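Local atomic coordinates of aldehyde dehydrogenase 12 (Zea mays, PDB entry 6D97), a protein that oxidises L-glutamate gamma-semialdehyde to glutamate with NAD+, the last step of proline catabolism in plants. Residues 304-309 against 338-343; 467-472 against 488-493. One frame throughout, in Å; residues are numbered along the deposited sequence.

Contact 1 of 2, residues 304-309 against 338-343; sequences PDVQEV and KNWSSS
With CG1 anti to its backbone N (chi1 -179°) and CG2 beside that N, Val306 sends CG2 to Asn339 and the five-membered ring of Trp340, and CG1 to Ser343 and the rim of the six-membered ring at Trp340 CE3. Trp340, its CG beside the backbone N and anti to the carbonyl carbon, lays its indole back along residues 304-309. CG2 of Val306 lies over one face of the indole, 3.6 Å from the centroid of the five-membered ring and 8° off its normal, a CH-pi contact. Val306 CG2 also packs on the backbone of Asn339, 3.5 Å from Asn339 O. The other branch, Val306 CG1, reaches Ser343 CB at 3.8 Å.

Farther along, the six-membered ring meets Gln307 and Val309. Trp340 CH2 comes within 3.3 Å of Gln307 O. Trp340 CZ3 is 4.0 Å from Val309 CG2. In the seven-stranded sheet strands 298-302 and 331-337 are parallel neighbours, and the two segments here are the loops that leave them for helices 309-321 and 345-354. Leu345 of the latter helix also packs on the indole.

At the other end Asn339 ND2 gives Pro304 O a nearly straight hydrogen bond of 2.9 Å (176° at the hydrogen). The acceptor lies in the plane of the Asn339 amide. At the indole edge, in the ring plane, a water takes a weak hydrogen bond from Trp340 NE1 and lies 2.6 Å from Asp305 O; NE1 has a second weak bond, to Gly303 O.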
loop_
_atom_site.group_PDB
_atom_site.type_symbol
_atom_site.label_atom_id
_atom_site.label_comp_id
_atom_site.label_asym_id
_atom_site.label_seq_id
_atom_site.Cartn_x
_atom_site.Cartn_y
_atom_site.Cartn_z
ATOM N N PRO A 304 0.641 26.361 25.329
ATOM C CA PRO A 304 0.101 27.127 26.462
ATOM C C PRO A 304 -0.379 26.272 27.624
ATOM O O PRO A 304 -0.480 26.789 28.743
ATOM C CB PRO A 304 -1.065 27.899 25.834
ATOM C CG PRO A 304 -1.524 27.013 24.726
ATOM C CD PRO A 304 -0.293 26.320 24.191
ATOM N N ASP A 305 -0.673 24.992 27.406
ATOM C CA ASP A 305 -1.287 24.154 28.438
ATOM C C ASP A 305 -0.196 23.527 29.299
ATOM O O ASP A 305 0.351 22.469 28.983
ATOM C CB ASP A 305 -2.185 23.100 27.802
ATOM C CG ASP A 305 -1.513 22.381 26.651
ATOM O OD1 ASP A 305 -0.715 23.021 25.933
ATOM O OD2 ASP A 305 -1.772 21.173 26.472
ATOM N N VAL A 306 0.104 24.179 30.423
ATOM C CA VAL A 306 1.158 23.712 31.317
ATOM C C VAL A 306 0.675 22.498 32.097
ATOM O O VAL A 306 -0.391 22.528 32.727
ATOM C CB VAL A 306 1.592 24.838 32.268
ATOM C CG1 VAL A 306 2.704 24.353 33.192
ATOM C CG2 VAL A 306 2.029 26.058 31.479
ATOM N N GLN A 307 1.470 21.428 32.076
ATOM C CA GLN A 307 1.171 20.207 32.817
ATOM C C GLN A 307 2.376 19.279 32.741
ATOM O O GLN A 307 3.258 19.450 31.893
ATOM C CB GLN A 307 -0.074 19.500 32.273
ATOM C CG GLN A 307 0.065 19.039 30.839
ATOM C CD GLN A 307 -1.248 18.581 30.246
ATOM O OE1 GLN A 307 -1.909 19.330 29.528
ATOM N NE2 GLN A 307 -1.634 17.344 30.540
ATOM N N GLU A 308 2.384 18.282 33.630
ATOM C CA GLU A 308 3.449 17.279 33.717
ATOM C C GLU A 308 4.827 17.939 33.696
ATOM O O GLU A 308 5.720 17.546 32.945
ATOM C CB GLU A 308 3.327 16.241 32.599
ATOM C CG GLU A 308 1.973 15.556 32.513
ATOM C CD GLU A 308 1.718 14.606 33.671
ATOM O OE1 GLU A 308 0.575 14.116 33.790
ATOM O OE2 GLU A 308 2.654 14.347 34.460
ATOM N N VAL A 309 4.986 18.967 34.535
ATOM C CA VAL A 309 6.195 19.788 34.500
ATOM C C VAL A 309 7.436 18.940 34.753
ATOM O O VAL A 309 8.473 19.122 34.105
ATOM C CB VAL A 309 6.085 20.942 35.512
ATOM C CG1 VAL A 309 7.325 21.818 35.449
ATOM C CG2 VAL A 309 4.827 21.760 35.253
ATOM N N LYS A 338 4.826 31.694 27.591
ATOM C CA LYS A 338 4.922 32.479 28.821
ATOM C C LYS A 338 4.263 31.779 30.003
ATOM O O LYS A 338 4.692 31.958 31.149
ATOM C CB LYS A 338 4.296 33.859 28.605
ATOM C CG LYS A 338 4.655 34.891 29.663
ATOM C CD LYS A 338 4.018 36.239 29.351
ATOM C CE LYS A 338 4.399 37.290 30.383
ATOM N NZ LYS A 338 3.944 36.926 31.755
ATOM N N ASN A 339 3.235 30.962 29.743
ATOM C CA ASN A 339 2.561 30.244 30.820
ATOM C C ASN A 339 3.513 29.322 31.570
ATOM O O ASN A 339 3.287 29.025 32.748
ATOM C CB ASN A 339 1.384 29.442 30.266
ATOM C CG ASN A 339 0.324 30.322 29.641
ATOM O OD1 ASN A 339 0.358 31.545 29.774
ATOM N ND2 ASN A 339 -0.630 29.703 28.957
ATOM N N TRP A 340 4.578 28.862 30.912
ATOM C CA TRP A 340 5.528 27.954 31.540
ATOM C C TRP A 340 6.564 28.664 32.399
ATOM O O TRP A 340 7.324 27.987 33.101
ATOM C CB TRP A 340 6.249 27.124 30.474
ATOM C CG TRP A 340 5.445 25.986 29.921
ATOM C CD1 TRP A 340 4.547 26.041 28.897
ATOM C CD2 TRP A 340 5.480 24.619 30.354
ATOM N NE1 TRP A 340 4.016 24.795 28.666
ATOM C CE2 TRP A 340 4.572 23.904 29.547
ATOM C CE3 TRP A 340 6.189 23.930 31.345
ATOM C CZ2 TRP A 340 4.350 22.535 29.704
ATOM C CZ3 TRP A 340 5.968 22.567 31.498
ATOM C CH2 TRP A 340 5.056 21.887 30.682
ATOM N N SER A 341 6.618 30.000 32.366
ATOM C CA SER A 341 7.669 30.719 33.082
ATOM C C SER A 341 7.536 30.571 34.592
ATOM O O SER A 341 8.539 30.636 35.309
ATOM C CB SER A 341 7.657 32.198 32.696
ATOM O OG SER A 341 6.434 32.813 33.061
ATOM N N SER A 342 6.317 30.378 35.090
ATOM C CA SER A 342 6.069 30.231 36.517
ATOM C C SER A 342 5.911 28.775 36.936
ATOM O O SER A 342 5.556 28.503 38.088
ATOM C CB SER A 342 4.826 31.027 36.911
ATOM O OG SER A 342 3.718 30.663 36.106
ATOM N N SER A 343 6.178 27.835 36.029
ATOM C CA SER A 343 5.930 26.424 36.291
ATOM C C SER A 343 7.015 25.771 37.136
ATOM O O SER A 343 6.783 24.689 37.685
ATOM C CB SER A 343 5.799 25.668 34.966
ATOM O OG SER A 343 7.007 25.728 34.224
HETATM O O HOH W 1 1.930 22.701 26.947
#

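Contact 2 of 2, residues 467-472 against 488-493; sequences VSNDPL and AGIRAR
Val467 and Ile490 cross obliquely at the point where the two backbones come closest. Val467 CG1, anti to the backbone N, lies 3.7 Å from Ile490 CD1 and also close to Ile490 O. The second branch, Val467 CG2, faces Ala492, 4.2 Å from Ala492 CB. Ile490 holds CG1 roughly anti to its backbone N (chi1 -154°), and a bend at the next bond brings CD1 to the valine.

Asn469 approaches Ile490 from another direction, its side chain at about a right angle to the isoleucine. Asn469 OD1 accepts from Ile490 N at 2.9 Å, with 142° at the hydrogen; the N-H comes from above the carbonyl plane, 43° out of it. The other end of this amide, ND2, donates to Val534 O of the second subunit.

Gly489 to Ala492 form a type I beta turn closed by Ala492 N to Gly489 O. Strands 463-467 and 485-488 run parallel in the same sheet, and the contact lies where both end. Here the pairing thins out: Ser468 N makes only a weak bond to Gly489 O, whereas Val467 CA points its hydrogen at the same oxygen, 3.3 Å away. Gly489 CA in turn lies 3.1 Å from Ser468 O. Having no side chain, Gly489 takes up backbone angles at which a CB would be jammed against the preceding carbonyl O.

Ser468 OG accepts from Asp470 N, an ST turn just before helix 471-479, whose N-cap is Asp470; the same hydroxyl is also hydrogen-bonded to Asp305 OD1. The amide of Asn469 thus has a backbone N-H of the turn at its oxygen and a neighbouring subunit's carbonyl at its nitrogen, which fixes its flip and ties the strand ends to the oligomer interface.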
loop_
_atom_site.group_PDB
_atom_site.type_symbol
_atom_site.label_atom_id
_atom_site.label_comp_id
_atom_site.label_asym_id
_atom_site.label_seq_id
_atom_site.Cartn_x
_atom_site.Cartn_y
_atom_site.Cartn_z
ATOM N N VAL A 467 5.351 20.425 22.573
ATOM C CA VAL A 467 4.912 19.922 23.874
ATOM C C VAL A 467 3.590 20.613 24.193
ATOM O O VAL A 467 3.548 21.714 24.745
ATOM C CB VAL A 467 5.964 20.141 24.956
ATOM C CG1 VAL A 467 5.475 19.581 26.281
ATOM C CG2 VAL A 467 7.283 19.496 24.544
ATOM N N SER A 468 2.497 19.943 23.840
ATOM C CA SER A 468 1.130 20.399 24.055
ATOM C C SER A 468 0.199 19.251 23.705
ATOM O O SER A 468 0.517 18.425 22.845
ATOM C CB SER A 468 0.799 21.630 23.201
ATOM O OG SER A 468 -0.598 21.867 23.161
ATOM N N ASN A 469 -0.945 19.199 24.386
ATOM C CA ASN A 469 -2.006 18.258 24.050
ATOM C C ASN A 469 -3.218 18.936 23.431
ATOM O O ASN A 469 -4.197 18.255 23.112
ATOM C CB ASN A 469 -2.431 17.462 25.287
ATOM C CG ASN A 469 -1.626 16.195 25.455
ATOM O OD1 ASN A 469 -0.679 15.952 24.713
ATOM N ND2 ASN A 469 -1.998 15.377 26.428
ATOM N N ASP A 470 -3.172 20.251 23.258
ATOM C CA ASP A 470 -4.204 21.035 22.588
ATOM C C ASP A 470 -4.219 20.714 21.099
ATOM O O ASP A 470 -3.265 21.070 20.395
ATOM C CB ASP A 470 -3.930 22.525 22.821
ATOM C CG ASP A 470 -5.014 23.436 22.256
ATOM O OD1 ASP A 470 -5.856 22.990 21.448
ATOM O OD2 ASP A 470 -5.015 24.626 22.633
ATOM N N PRO A 471 -5.268 20.075 20.572
ATOM C CA PRO A 471 -5.249 19.694 19.148
ATOM C C PRO A 471 -5.261 20.875 18.188
ATOM O O PRO A 471 -4.714 20.767 17.083
ATOM C CB PRO A 471 -6.513 18.834 19.002
ATOM C CG PRO A 471 -7.395 19.254 20.126
ATOM C CD PRO A 471 -6.476 19.594 21.260
ATOM N N LEU A 472 -5.874 21.999 18.570
ATOM C CA LEU A 472 -5.868 23.169 17.697
ATOM C C LEU A 472 -4.480 23.798 17.631
ATOM O O LEU A 472 -4.062 24.281 16.573
ATOM C CB LEU A 472 -6.901 24.191 18.172
ATOM C CG LEU A 472 -8.327 23.686 18.408
ATOM C CD1 LEU A 472 -9.221 24.840 18.829
ATOM C CD2 LEU A 472 -8.904 22.984 17.183
ATOM N N ALA A 488 4.760 15.288 18.729
ATOM C CA ALA A 488 3.692 16.183 19.162
ATOM C C ALA A 488 2.912 15.536 20.294
ATOM O O ALA A 488 2.481 14.387 20.178
ATOM C CB ALA A 488 2.751 16.526 18.001
ATOM N N GLY A 489 2.715 16.285 21.374
ATOM C CA GLY A 489 2.060 15.762 22.554
ATOM C C GLY A 489 2.788 16.238 23.790
ATOM O O GLY A 489 3.889 16.782 23.680
ATOM N N ILE A 490 2.194 16.055 24.972
ATOM C CA ILE A 490 2.859 16.513 26.186
ATOM C C ILE A 490 4.127 15.715 26.458
ATOM O O ILE A 490 5.019 16.197 27.165
ATOM C CB ILE A 490 1.894 16.459 27.387
ATOM C CG1 ILE A 490 2.304 17.486 28.446
ATOM C CG2 ILE A 490 1.851 15.063 27.991
ATOM C CD1 ILE A 490 2.258 18.930 27.952
ATOM N N ARG A 491 4.242 14.507 25.900
ATOM C CA ARG A 491 5.434 13.684 26.040
ATOM C C ARG A 491 6.368 13.810 24.843
ATOM O O ARG A 491 7.236 12.951 24.648
ATOM C CB ARG A 491 5.040 12.219 26.256
ATOM C CG ARG A 491 4.224 11.987 27.522
ATOM C CD ARG A 491 3.825 10.528 27.683
ATOM N NE ARG A 491 4.972 9.655 27.915
ATOM C CZ ARG A 491 4.878 8.354 28.169
ATOM N NH1 ARG A 491 3.687 7.771 28.224
ATOM N NH2 ARG A 491 5.975 7.637 28.367
ATOM N N ALA A 492 6.212 14.865 24.043
ATOM C CA ALA A 492 7.028 15.026 22.847
ATOM C C ALA A 492 8.490 15.259 23.211
ATOM O O ALA A 492 8.808 15.922 24.203
ATOM C CB ALA A 492 6.507 16.187 21.996
ATOM N N ARG A 493 9.374 14.703 22.389
ATOM C CA ARG A 493 10.816 14.799 22.551
ATOM C C ARG A 493 11.432 15.160 21.206
ATOM O O ARG A 493 10.758 15.166 20.176
ATOM C CB ARG A 493 11.393 13.475 23.071
ATOM C CG ARG A 493 11.144 12.291 22.133
ATOM C CD ARG A 493 11.347 10.955 22.828
ATOM N NE ARG A 493 11.624 9.893 21.866
ATOM C CZ ARG A 493 10.694 9.151 21.275
ATOM N NH1 ARG A 493 9.412 9.344 21.552
ATOM N NH2 ARG A 493 11.050 8.213 20.406
#

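Contact 1 closes before contact 2 opens along the chain, and their centres lie 13 Å apart, away from the NAD pocket. Both belong to the ends of one mixed sheet: strand 298-302 stands between 331-337 and 463-467, with 485-488 beyond the latter, so the four segments follow successive neighbouring parallel strands. Asp305 joins them, its OD1 paired with Ser468 OG and its OD2 with Asn469 N, while Gln307 CG packs on Ile490 CG1. The loop 304-309 is therefore shared ground, touching residues 338-343 as well as both segments of contact 2. At 485-488 the sheet continues into a strand of the second subunit, which links this end of the fold to the four-chain assembly.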